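Local coordinates for ABC transporter substrate-binding protein (Rhizobium radiobacter, PDB 6TFX) that binds the opine mannopinic acid as the solute-binding component of an ABC transporter that imports mannityl-opines, at residues D393-E405 with V412-E426. Sequence-based numbering, arbitrary orientation.
With MG (magnesium ion), chain G.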
loop_
_atom_site.group_PDB
_atom_site.type_symbol
_atom_site.label_atom_id
_atom_site.label_comp_id
_atom_site.label_asym_id
_atom_site.label_seq_id
_atom_site.Cartn_x
_atom_site.Cartn_y
_atom_site.Cartn_z
ATOM N N ASP A 393 10.755 3.616 9.901
ATOM C CA ASP A 393 11.793 3.022 9.045
ATOM C C ASP A 393 11.261 2.583 7.683
ATOM O O ASP A 393 11.971 2.712 6.677
ATOM C CB ASP A 393 12.438 1.785 9.720
ATOM C CG ASP A 393 13.466 1.139 8.798
ATOM O OD1 ASP A 393 14.398 1.852 8.352
ATOM O OD2 ASP A 393 13.323 -0.071 8.497
ATOM N N TYR A 394 10.022 2.063 7.633
ATOM C CA TYR A 394 9.507 1.560 6.353
ATOM C C TYR A 394 9.247 2.688 5.375
ATOM O O TYR A 394 9.819 2.689 4.283
ATOM C CB TYR A 394 8.256 0.682 6.574
ATOM C CG TYR A 394 8.657 -0.608 7.268
ATOM C CD1 TYR A 394 9.233 -1.650 6.550
ATOM C CD2 TYR A 394 8.603 -0.722 8.655
ATOM C CE1 TYR A 394 9.684 -2.807 7.183
ATOM C CE2 TYR A 394 9.054 -1.879 9.304
ATOM C CZ TYR A 394 9.618 -2.907 8.560
ATOM O OH TYR A 394 10.089 -4.052 9.147
ATOM N N TYR A 395 8.415 3.655 5.754
ATOM C CA TYR A 395 8.144 4.750 4.802
ATOM C C TYR A 395 9.424 5.501 4.487
ATOM O O TYR A 395 9.686 5.826 3.329
ATOM C CB TYR A 395 7.117 5.721 5.396
ATOM C CG TYR A 395 6.120 6.217 4.370
ATOM C CD1 TYR A 395 4.973 5.486 4.076
ATOM C CD2 TYR A 395 6.307 7.433 3.712
ATOM C CE1 TYR A 395 4.023 5.957 3.165
ATOM C CE2 TYR A 395 5.363 7.910 2.793
ATOM C CZ TYR A 395 4.221 7.167 2.524
ATOM O OH TYR A 395 3.292 7.626 1.602
ATOM N N LEU A 396 10.262 5.771 5.515
ATOM C CA LEU A 396 11.477 6.541 5.257
ATOM C C LEU A 396 12.435 5.818 4.314
ATOM O O LEU A 396 12.989 6.429 3.403
ATOM C CB LEU A 396 12.204 6.879 6.572
ATOM C CG LEU A 396 11.481 7.872 7.456
ATOM C CD1 LEU A 396 12.167 7.937 8.820
ATOM C CD2 LEU A 396 11.434 9.301 6.812
ATOM N N THR A 397 12.686 4.532 4.573
ATOM C CA THR A 397 13.640 3.818 3.730
ATOM C C THR A 397 13.113 3.723 2.298
ATOM O O THR A 397 13.868 3.946 1.351
ATOM C CB THR A 397 13.927 2.417 4.307
ATOM O OG1 THR A 397 14.539 2.573 5.600
ATOM C CG2 THR A 397 14.815 1.590 3.384
ATOM N N GLN A 398 11.843 3.344 2.141
ATOM C CA GLN A 398 11.326 3.095 0.786
ATOM C C GLN A 398 11.176 4.337 -0.082
ATOM O O GLN A 398 11.432 4.287 -1.295
ATOM C CB GLN A 398 9.987 2.345 0.904
ATOM C CG GLN A 398 10.194 0.958 1.566
ATOM C CD GLN A 398 8.915 0.176 1.634
ATOM O OE1 GLN A 398 8.049 0.298 0.783
ATOM N NE2 GLN A 398 8.800 -0.680 2.641
ATOM N N PHE A 399 10.728 5.437 0.525
ATOM C CA PHE A 399 10.480 6.655 -0.252
ATOM C C PHE A 399 11.647 7.643 -0.256
ATOM O O PHE A 399 11.699 8.485 -1.179
ATOM C CB PHE A 399 9.261 7.378 0.320
ATOM C CG PHE A 399 7.959 6.733 -0.045
ATOM C CD1 PHE A 399 7.316 7.059 -1.246
ATOM C CD2 PHE A 399 7.389 5.766 0.780
ATOM C CE1 PHE A 399 6.102 6.451 -1.595
ATOM C CE2 PHE A 399 6.193 5.120 0.411
ATOM C CZ PHE A 399 5.539 5.493 -0.758
ATOM N N TYR A 400 12.530 7.618 0.761
ATOM C CA TYR A 400 13.520 8.674 0.878
ATOM C C TYR A 400 14.993 8.258 1.027
ATOM O O TYR A 400 15.839 9.150 0.927
ATOM C CB TYR A 400 13.142 9.615 2.047
ATOM C CG TYR A 400 11.702 10.083 1.987
ATOM C CD1 TYR A 400 11.224 10.812 0.894
ATOM C CD2 TYR A 400 10.802 9.773 3.010
ATOM C CE1 TYR A 400 9.892 11.216 0.823
ATOM C CE2 TYR A 400 9.468 10.171 2.946
ATOM C CZ TYR A 400 9.008 10.858 1.833
ATOM O OH TYR A 400 7.692 11.253 1.763
ATOM N N HIS A 401 15.308 6.967 1.269
ATOM C CA HIS A 401 16.727 6.591 1.387
ATOM C C HIS A 401 17.306 6.485 -0.026
ATOM O O HIS A 401 16.610 6.002 -0.922
ATOM C CB HIS A 401 16.871 5.265 2.125
ATOM C CG HIS A 401 18.295 4.927 2.439
ATOM N ND1 HIS A 401 19.150 4.417 1.474
ATOM C CD2 HIS A 401 18.990 5.105 3.587
ATOM C CE1 HIS A 401 20.321 4.250 2.078
ATOM N NE2 HIS A 401 20.270 4.645 3.352
ATOM N N SER A 402 18.540 6.963 -0.241
ATOM C CA SER A 402 19.079 6.956 -1.611
ATOM C C SER A 402 19.154 5.558 -2.260
ATOM O O SER A 402 19.135 5.466 -3.500
ATOM C CB SER A 402 20.438 7.651 -1.680
ATOM O OG SER A 402 21.386 6.814 -1.053
ATOM N N ALA A 403 19.242 4.478 -1.468
ATOM C CA ALA A 403 19.320 3.128 -2.060
ATOM C C ALA A 403 18.002 2.811 -2.823
ATOM O O ALA A 403 17.976 1.982 -3.734
ATOM C CB ALA A 403 19.534 2.088 -0.962
ATOM N N SER A 404 16.909 3.480 -2.422
ATOM C CA SER A 404 15.607 3.230 -3.015
ATOM C C SER A 404 15.338 4.072 -4.270
ATOM O O SER A 404 14.258 3.986 -4.842
ATOM C CB SER A 404 14.529 3.503 -1.974
ATOM O OG SER A 404 14.700 2.620 -0.868
ATOM N N GLU A 405 16.295 4.922 -4.654
ATOM C CA GLU A 405 16.191 5.858 -5.782
ATOM C C GLU A 405 15.827 5.140 -7.067
ATOM O O GLU A 405 16.393 4.086 -7.358
ATOM C CB GLU A 405 17.553 6.585 -5.909
ATOM C CG GLU A 405 17.869 7.291 -7.202
ATOM C CD GLU A 405 19.152 8.101 -7.101
ATOM O OE1 GLU A 405 19.962 7.828 -6.187
ATOM O OE2 GLU A 405 19.339 9.024 -7.926
ATOM N N VAL A 412 13.020 1.432 -4.939
ATOM C CA VAL A 412 11.720 1.132 -4.371
ATOM C C VAL A 412 10.781 2.239 -4.869
ATOM O O VAL A 412 10.336 2.185 -6.032
ATOM C CB VAL A 412 11.690 0.908 -2.839
ATOM C CG1 VAL A 412 10.387 0.227 -2.427
ATOM C CG2 VAL A 412 12.885 0.073 -2.371
ATOM N N VAL A 413 10.541 3.270 -4.023
ATOM C CA VAL A 413 9.624 4.346 -4.421
ATOM C C VAL A 413 10.213 5.737 -4.087
ATOM O O VAL A 413 9.450 6.676 -3.822
ATOM C CB VAL A 413 8.205 4.145 -3.823
ATOM C CG1 VAL A 413 7.437 3.062 -4.584
ATOM C CG2 VAL A 413 8.266 3.795 -2.339
ATOM N N ASN A 414 11.561 5.875 -4.203
ATOM C CA ASN A 414 12.189 7.167 -3.939
ATOM C C ASN A 414 12.185 7.922 -5.262
ATOM O O ASN A 414 13.187 7.957 -5.996
ATOM C CB ASN A 414 13.582 7.021 -3.329
ATOM C CG ASN A 414 14.284 8.339 -3.058
ATOM O OD1 ASN A 414 13.787 9.435 -3.415
ATOM N ND2 ASN A 414 15.475 8.255 -2.425
ATOM N N PHE A 415 11.037 8.514 -5.550
ATOM C CA PHE A 415 10.845 9.279 -6.798
ATOM C C PHE A 415 11.522 10.629 -6.762
ATOM O O PHE A 415 11.768 11.209 -7.824
ATOM C CB PHE A 415 9.354 9.505 -7.044
ATOM C CG PHE A 415 8.601 8.204 -7.188
ATOM C CD1 PHE A 415 8.806 7.382 -8.298
ATOM C CD2 PHE A 415 7.688 7.800 -6.220
ATOM C CE1 PHE A 415 8.119 6.170 -8.423
ATOM C CE2 PHE A 415 6.981 6.603 -6.366
ATOM C CZ PHE A 415 7.225 5.785 -7.447
ATOM N N SER A 416 11.768 11.164 -5.560
ATOM C CA SER A 416 12.393 12.485 -5.440
ATOM C C SER A 416 13.895 12.430 -5.624
ATOM O O SER A 416 14.518 13.478 -5.803
ATOM C CB SER A 416 12.067 13.097 -4.078
ATOM O OG SER A 416 12.650 12.310 -3.052
ATOM N N HIS A 417 14.493 11.215 -5.556
ATOM C CA HIS A 417 15.948 11.038 -5.613
ATOM C C HIS A 417 16.613 11.672 -4.373
ATOM O O HIS A 417 17.758 12.127 -4.413
ATOM C CB HIS A 417 16.540 11.523 -6.952
ATOM C CG HIS A 417 16.044 10.709 -8.111
ATOM N ND1 HIS A 417 16.868 9.814 -8.764
ATOM C CD2 HIS A 417 14.826 10.691 -8.708
ATOM C CE1 HIS A 417 16.120 9.248 -9.702
ATOM N NE2 HIS A 417 14.894 9.755 -9.727
ATOM N N CYS A 418 15.865 11.654 -3.246
ATOM C CA CYS A 418 16.304 12.191 -1.955
ATOM C C CYS A 418 17.556 11.412 -1.487
ATOM O O CYS A 418 17.625 10.189 -1.651
ATOM C CB CYS A 418 15.159 12.049 -0.955
ATOM S SG CYS A 418 15.560 12.555 0.745
ATOM N N ASN A 419 18.531 12.120 -0.887
ATOM C CA ASN A 419 19.694 11.466 -0.284
ATOM C C ASN A 419 20.092 12.144 1.046
ATOM O O ASN A 419 20.936 11.610 1.775
ATOM C CB ASN A 419 20.878 11.393 -1.257
ATOM C CG ASN A 419 21.472 12.720 -1.681
ATOM O OD1 ASN A 419 20.963 13.809 -1.381
ATOM N ND2 ASN A 419 22.571 12.653 -2.409
ATOM N N VAL A 420 19.405 13.237 1.400
ATOM C CA VAL A 420 19.740 14.111 2.541
ATOM C C VAL A 420 19.659 13.436 3.916
ATOM O O VAL A 420 20.341 13.892 4.859
ATOM C CB VAL A 420 18.906 15.428 2.527
ATOM C CG1 VAL A 420 17.425 15.205 2.879
ATOM C CG2 VAL A 420 19.549 16.517 3.398
ATOM N N ALA A 421 18.824 12.394 4.038
ATOM C CA ALA A 421 18.574 11.779 5.338
ATOM C C ALA A 421 19.134 10.369 5.480
ATOM O O ALA A 421 18.774 9.663 6.430
ATOM C CB ALA A 421 17.068 11.780 5.587
ATOM N N ASP A 422 20.032 9.939 4.555
ATOM C CA ASP A 422 20.543 8.566 4.622
ATOM C C ASP A 422 21.137 8.169 5.949
ATOM O O ASP A 422 20.816 7.101 6.459
ATOM C CB ASP A 422 21.598 8.316 3.558
ATOM C CG ASP A 422 21.081 8.125 2.157
ATOM O OD1 ASP A 422 19.842 8.260 1.941
ATOM O OD2 ASP A 422 21.901 7.836 1.278
ATOM N N LYS A 423 22.030 9.016 6.506
ATOM C CA LYS A 423 22.686 8.659 7.764
ATOM C C LYS A 423 21.701 8.544 8.918
ATOM O O LYS A 423 21.834 7.634 9.736
ATOM C CB LYS A 423 23.790 9.678 8.109
ATOM C CG LYS A 423 24.880 9.771 7.026
ATOM C CD LYS A 423 25.653 8.472 6.790
ATOM C CE LYS A 423 26.331 8.468 5.441
ATOM N NZ LYS A 423 27.243 7.304 5.285
ATOM N N GLN A 424 20.702 9.440 8.982
ATOM C CA GLN A 424 19.703 9.392 10.064
ATOM C C GLN A 424 18.812 8.158 9.939
ATOM O O GLN A 424 18.486 7.509 10.934
ATOM C CB GLN A 424 18.837 10.661 10.049
ATOM C CG GLN A 424 19.608 11.921 10.465
ATOM C CD GLN A 424 20.531 12.495 9.405
ATOM O OE1 GLN A 424 20.445 12.165 8.221
ATOM N NE2 GLN A 424 21.422 13.403 9.804
ATOM N N ILE A 425 18.414 7.834 8.699
ATOM C CA ILE A 425 17.553 6.671 8.453
ATOM C C ILE A 425 18.309 5.393 8.860
ATOM O O ILE A 425 17.760 4.547 9.568
ATOM C CB ILE A 425 17.108 6.656 6.966
ATOM C CG1 ILE A 425 16.126 7.829 6.710
ATOM C CG2 ILE A 425 16.442 5.311 6.629
ATOM C CD1 ILE A 425 15.802 8.083 5.223
ATOM N N GLU A 426 19.564 5.258 8.403
ATOM C CA GLU A 426 20.357 4.070 8.727
ATOM C C GLU A 426 20.609 3.965 10.225
ATOM O O GLU A 426 20.496 2.866 10.779
ATOM C CB GLU A 426 21.688 4.139 7.988
ATOM C CG GLU A 426 21.518 3.965 6.500
ATOM C CD GLU A 426 22.808 4.170 5.726
ATOM O OE1 GLU A 426 23.888 3.817 6.260
ATOM O OE2 GLU A 426 22.739 4.683 4.585
HETATM MG MG MG G . 15.495 14.598 0.063
HETATM O O HOH W 1 15.088 3.951 9.810
HETATM O O HOH W 2 10.662 10.426 -2.794
HETATM O O HOH W 3 17.863 10.341 2.326
#
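D422 holds the turn after helix 392-400 through both carboxylate oxygens. D422 OD1 takes the backbone N-H of S402, N to OD1 2.9 Å, and OD2 takes the hydroxyl of S402 on its syn lone pair. The same carboxylate stacks over one face of the H401 ring, with planes 9° apart. CG of H401 lies anti to the backbone N (chi1 -172°), which carries the ring over to helix 422-430. Both ring nitrogens are used: H401 NE2 donates to E426 OE2 at 2.8 Å, on the anti side, and ND1 accepts from A403 N.

N414 is buried, and its amide ties the two segments together. N414 ND2 donates to H401 O at 2.9 Å and to C418 O at 3.0 Å. It meets H401 O from above the carbonyl plane, while S404 N comes from the opposite face. A water joins Y400 O, A421 N and D422 OD1.

V413 N donates to Q398 O, and V412 N to S404 O at 2.8 Å. CG2 of V413 sits over the centre of the F399 ring in a CH-pi contact; in this family 5 solute-binding protein, the V413 side chain is about 5 Å from the bound opine. I425 CD1 lies against L396 CB, and I425 CG2 against T397 OG1. E405 OE2 accepts from H417 ND1 at 2.7 Å; H417 NE2 is hydrogen-bonded to D377.

C418 SG binds the magnesium ion with C453. The backbone N and O of C418 are both hydrogen-bonded to the N414 amide, so N414 probably positions this ligand from the second shell. N414 and D422 pair with backbone groups after the helix, waters serve F399 O and Y400 O, and together these bonds would hold the C418 loop in place.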